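Putative branched-chain amino acid transport system substrate-binding protein (Rhodopseudomonas palustris, PDB 3TX6) probably serves as the periplasmic solute-binding component of an ABC transporter, capturing aromatic acids such as 3-(4-hydroxyphenyl)pyruvate, seen bound in its pocket. Local coordinates at residues A[154-159]-A[164-169]. Numbering follows the deposited sequence.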
ATOM      1  N   ASP A 154       2.447 -16.100   2.770  1.00 18.37           N
ATOM      2  CA  ASP A 154       3.792 -15.631   3.055  1.00 19.52           C
ATOM      3  C   ASP A 154       4.249 -16.111   4.451  1.00 17.43           C
ATOM      4  O   ASP A 154       5.417 -16.519   4.626  1.00 19.31           O
ATOM      5  CB  ASP A 154       3.865 -14.092   2.955  1.00 18.23           C
ATOM      6  CG  ASP A 154       5.270 -13.558   3.192  1.00 16.02           C
ATOM      7  OD1 ASP A 154       6.112 -13.793   2.306  1.00 21.58           O
ATOM      8  OD2 ASP A 154       5.540 -12.947   4.280  1.00 25.59           O
ATOM      9  N   LEU A 155       3.354 -16.068   5.440  1.00 18.75           N
ATOM     10  CA  LEU A 155       3.699 -16.567   6.775  1.00 19.02           C
ATOM     11  C   LEU A 155       4.076 -18.051   6.702  1.00 22.18           C
ATOM     12  O   LEU A 155       5.033 -18.497   7.335  1.00 20.99           O
ATOM     13  CB  LEU A 155       2.533 -16.367   7.743  1.00 19.29           C
ATOM     14  CG  LEU A 155       2.670 -16.817   9.190  1.00 18.95           C
ATOM     15  CD1 LEU A 155       3.769 -16.097   9.943  1.00 24.45           C
ATOM     16  CD2 LEU A 155       1.326 -16.688   9.937  1.00 22.70           C
ATOM     17  N   LYS A 156       3.355 -18.800   5.880  1.00 20.88           N
ATOM     18  CA  LYS A 156       3.541 -20.231   5.791  1.00 22.88           C
ATOM     19  C   LYS A 156       4.843 -20.503   5.037  1.00 25.65           C
ATOM     20  O   LYS A 156       5.631 -21.346   5.459  1.00 31.10           O
ATOM     21  CB  LYS A 156       2.370 -20.829   5.027  1.00 29.15           C
ATOM     22  CG  LYS A 156       1.945 -22.242   5.375  1.00 41.62           C
ATOM     23  CD  LYS A 156       0.557 -22.483   4.771  1.00 44.01           C
ATOM     24  CE  LYS A 156       0.601 -22.606   3.245  1.00 55.79           C
ATOM     25  NZ  LYS A 156      -0.532 -21.992   2.488  1.00 70.73           N
ATOM     26  N   LYS A 157       5.100 -19.769   3.948  1.00 22.38           N
ATOM     27  CA  LYS A 157       6.244 -20.099   3.101  1.00 23.88           C
ATOM     28  C   LYS A 157       7.538 -19.501   3.678  1.00 24.64           C
ATOM     29  O   LYS A 157       8.487 -20.211   4.007  1.00 31.49           O
ATOM     30  CB  LYS A 157       5.991 -19.662   1.655  1.00 28.23           C
ATOM     31  CG  LYS A 157       7.181 -19.830   0.711  1.00 36.33           C
ATOM     32  CD  LYS A 157       6.843 -19.345  -0.708  1.00 44.57           C
ATOM     33  CE  LYS A 157       8.056 -19.438  -1.641  1.00 43.06           C
ATOM     34  NZ  LYS A 157       7.860 -18.821  -2.983  1.00 49.18           N
ATOM     35  N   GLN A 158       7.542 -18.197   3.829  1.00 23.42           N
ATOM     36  CA  GLN A 158       8.699 -17.486   4.288  1.00 22.81           C
ATOM     37  C   GLN A 158       8.847 -17.624   5.797  1.00 25.10           C
ATOM     38  O   GLN A 158       9.958 -17.865   6.342  1.00 26.06           O
ATOM     39  CB  GLN A 158       8.596 -16.007   3.823  1.00 24.96           C
ATOM     40  CG  GLN A 158       9.768 -15.203   4.288  1.00 27.25           C
ATOM     41  CD  GLN A 158       9.880 -13.837   3.694  1.00 27.76           C
ATOM     42  OE1 GLN A 158      11.001 -13.316   3.611  1.00 28.55           O
ATOM     43  NE2 GLN A 158       8.746 -13.226   3.282  1.00 21.04           N
ATOM     44  N   GLY A 159       7.728 -17.499   6.487  1.00 25.02           N
ATOM     45  CA  GLY A 159       7.776 -17.416   7.940  1.00 22.94           C
ATOM     46  C   GLY A 159       8.211 -18.718   8.574  1.00 23.91           C
ATOM     47  O   GLY A 159       9.126 -18.753   9.404  1.00 30.64           O
ATOM     48  N   LEU A 164       9.412 -20.325  12.320  1.00 21.61           N
ATOM     49  CA  LEU A 164       8.117 -20.082  12.935  1.00 18.94           C
ATOM     50  C   LEU A 164       7.252 -21.326  12.712  1.00 21.35           C
ATOM     51  O   LEU A 164       7.280 -21.945  11.652  1.00 25.96           O
ATOM     52  CB  LEU A 164       7.468 -18.819  12.336  1.00 22.13           C
ATOM     53  CG  LEU A 164       8.196 -17.497  12.527  1.00 21.49           C
ATOM     54  CD1 LEU A 164       7.568 -16.443  11.618  1.00 23.17           C
ATOM     55  CD2 LEU A 164       8.110 -17.054  14.002  1.00 23.42           C
ATOM     56  N   LYS A 165       6.500 -21.710  13.736  1.00 22.02           N
ATOM     57  CA  LYS A 165       5.519 -22.792  13.639  1.00 23.21           C
ATOM     58  C   LYS A 165       4.140 -22.172  13.744  1.00 22.93           C
ATOM     59  O   LYS A 165       3.822 -21.525  14.741  1.00 23.93           O
ATOM     60  CB  LYS A 165       5.703 -23.815  14.771  1.00 28.54           C
ATOM     61  CG  LYS A 165       4.815 -25.063  14.657  1.00 30.93           C
ATOM     62  CD  LYS A 165       4.962 -25.996  15.871  1.00 36.98           C
ATOM     63  CE  LYS A 165       3.952 -27.150  15.858  1.00 46.02           C
ATOM     64  NZ  LYS A 165       3.566 -27.543  17.239  1.00 52.73           N
ATOM     65  N   ILE A 166       3.325 -22.368  12.714  1.00 24.17           N
ATOM     66  CA  ILE A 166       1.963 -21.850  12.726  1.00 24.61           C
ATOM     67  C   ILE A 166       1.056 -22.798  13.489  1.00 23.86           C
ATOM     68  O   ILE A 166       0.899 -23.960  13.105  1.00 28.38           O
ATOM     69  CB  ILE A 166       1.408 -21.680  11.320  1.00 24.50           C
ATOM     70  CG1 ILE A 166       2.259 -20.680  10.532  1.00 27.27           C
ATOM     71  CG2 ILE A 166      -0.032 -21.185  11.383  1.00 26.38           C
ATOM     72  CD1 ILE A 166       1.928 -20.703   9.051  1.00 29.39           C
ATOM     73  N   VAL A 167       0.502 -22.306  14.590  1.00 24.46           N
ATOM     74  CA  VAL A 167      -0.327 -23.135  15.465  1.00 25.35           C
ATOM     75  C   VAL A 167      -1.808 -22.810  15.411  1.00 26.57           C
ATOM     76  O   VAL A 167      -2.638 -23.491  16.042  1.00 29.79           O
ATOM     77  CB  VAL A 167       0.191 -23.108  16.926  1.00 28.55           C
ATOM     78  CG1 VAL A 167       1.631 -23.603  16.963  1.00 32.31           C
ATOM     79  CG2 VAL A 167       0.058 -21.709  17.556  1.00 30.90           C
ATOM     80  N   ALA A 168      -2.155 -21.793  14.627  1.00 26.84           N
ATOM     81  CA  ALA A 168      -3.523 -21.393  14.498  1.00 31.74           C
ATOM     82  C   ALA A 168      -3.679 -20.438  13.321  1.00 26.69           C
ATOM     83  O   ALA A 168      -2.853 -19.513  13.137  1.00 26.72           O
ATOM     84  CB  ALA A 168      -4.021 -20.722  15.798  1.00 32.24           C
ATOM     85  N   GLU A 169      -4.779 -20.625  12.586  1.00 28.24           N
ATOM     86  CA  GLU A 169      -5.129 -19.783  11.444  1.00 26.59           C
ATOM     87  C   GLU A 169      -6.617 -19.486  11.485  1.00 30.78           C
ATOM     88  O   GLU A 169      -7.428 -20.414  11.391  1.00 34.50           O
ATOM     89  CB  GLU A 169      -4.812 -20.468  10.120  1.00 29.56           C
ATOM     90  CG  GLU A 169      -5.192 -19.600   8.909  1.00 26.72           C
ATOM     91  CD  GLU A 169      -5.489 -20.384   7.622  1.00 33.33           C
ATOM     92  OE1 GLU A 169      -5.391 -21.626   7.626  1.00 35.49           O
ATOM     93  OE2 GLU A 169      -5.858 -19.744   6.607  1.00 29.35           O
TER
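Leu-155 on helix 146-161 meets both Leu-164 and Ile-166, a worked example of how a helix is seated on the strand that follows it in a beta-alpha-beta unit. Its CG lies anti to the backbone N (chi1 180°), which carries the two methyls over to the strand side: CG packs 4.0 Å from Ile-166 CD1, while CD1 comes to 4.2 Å from Leu-164 CD1, the two leucine side chains crossing at about a right angle. On the same face of the sheet, Leu-155 also rests on Val-138 and Tyr-140 of strand 137-143, the neighbour of edge strand 165-172. Cutting Leu-155 back to an alanine removes CG and both methyls and is likely to open a gap between helix and sheet, where Leu-164 CD1 and the CG1/CD1 end of Ile-166 would lose the partner they pack on. At Lys-156 only the base of the residue takes part; Ile-166 CD1 reaches its CA at 3.7 Å and brushes CB and CG, whereas the chain, bent at chi3 and chi4, carries NZ to a weak hydrogen bond with Asn-153 OD1. Gly-159 closes the series: its O accepts a weak hydrogen bond from Leu-164 N (3.3 Å, 141°), and Leu-164 CB, CG and CD1 all lie close to that same oxygen. A wider pi-type turn ends at this glycine, with Asp-154 O receiving both Gln-158 N and Gly-159 N. The union is thus mainly apolar, its one cross-segment hydrogen bond sitting at the turn, so helix and strand are probably held together chiefly by side-chain packing.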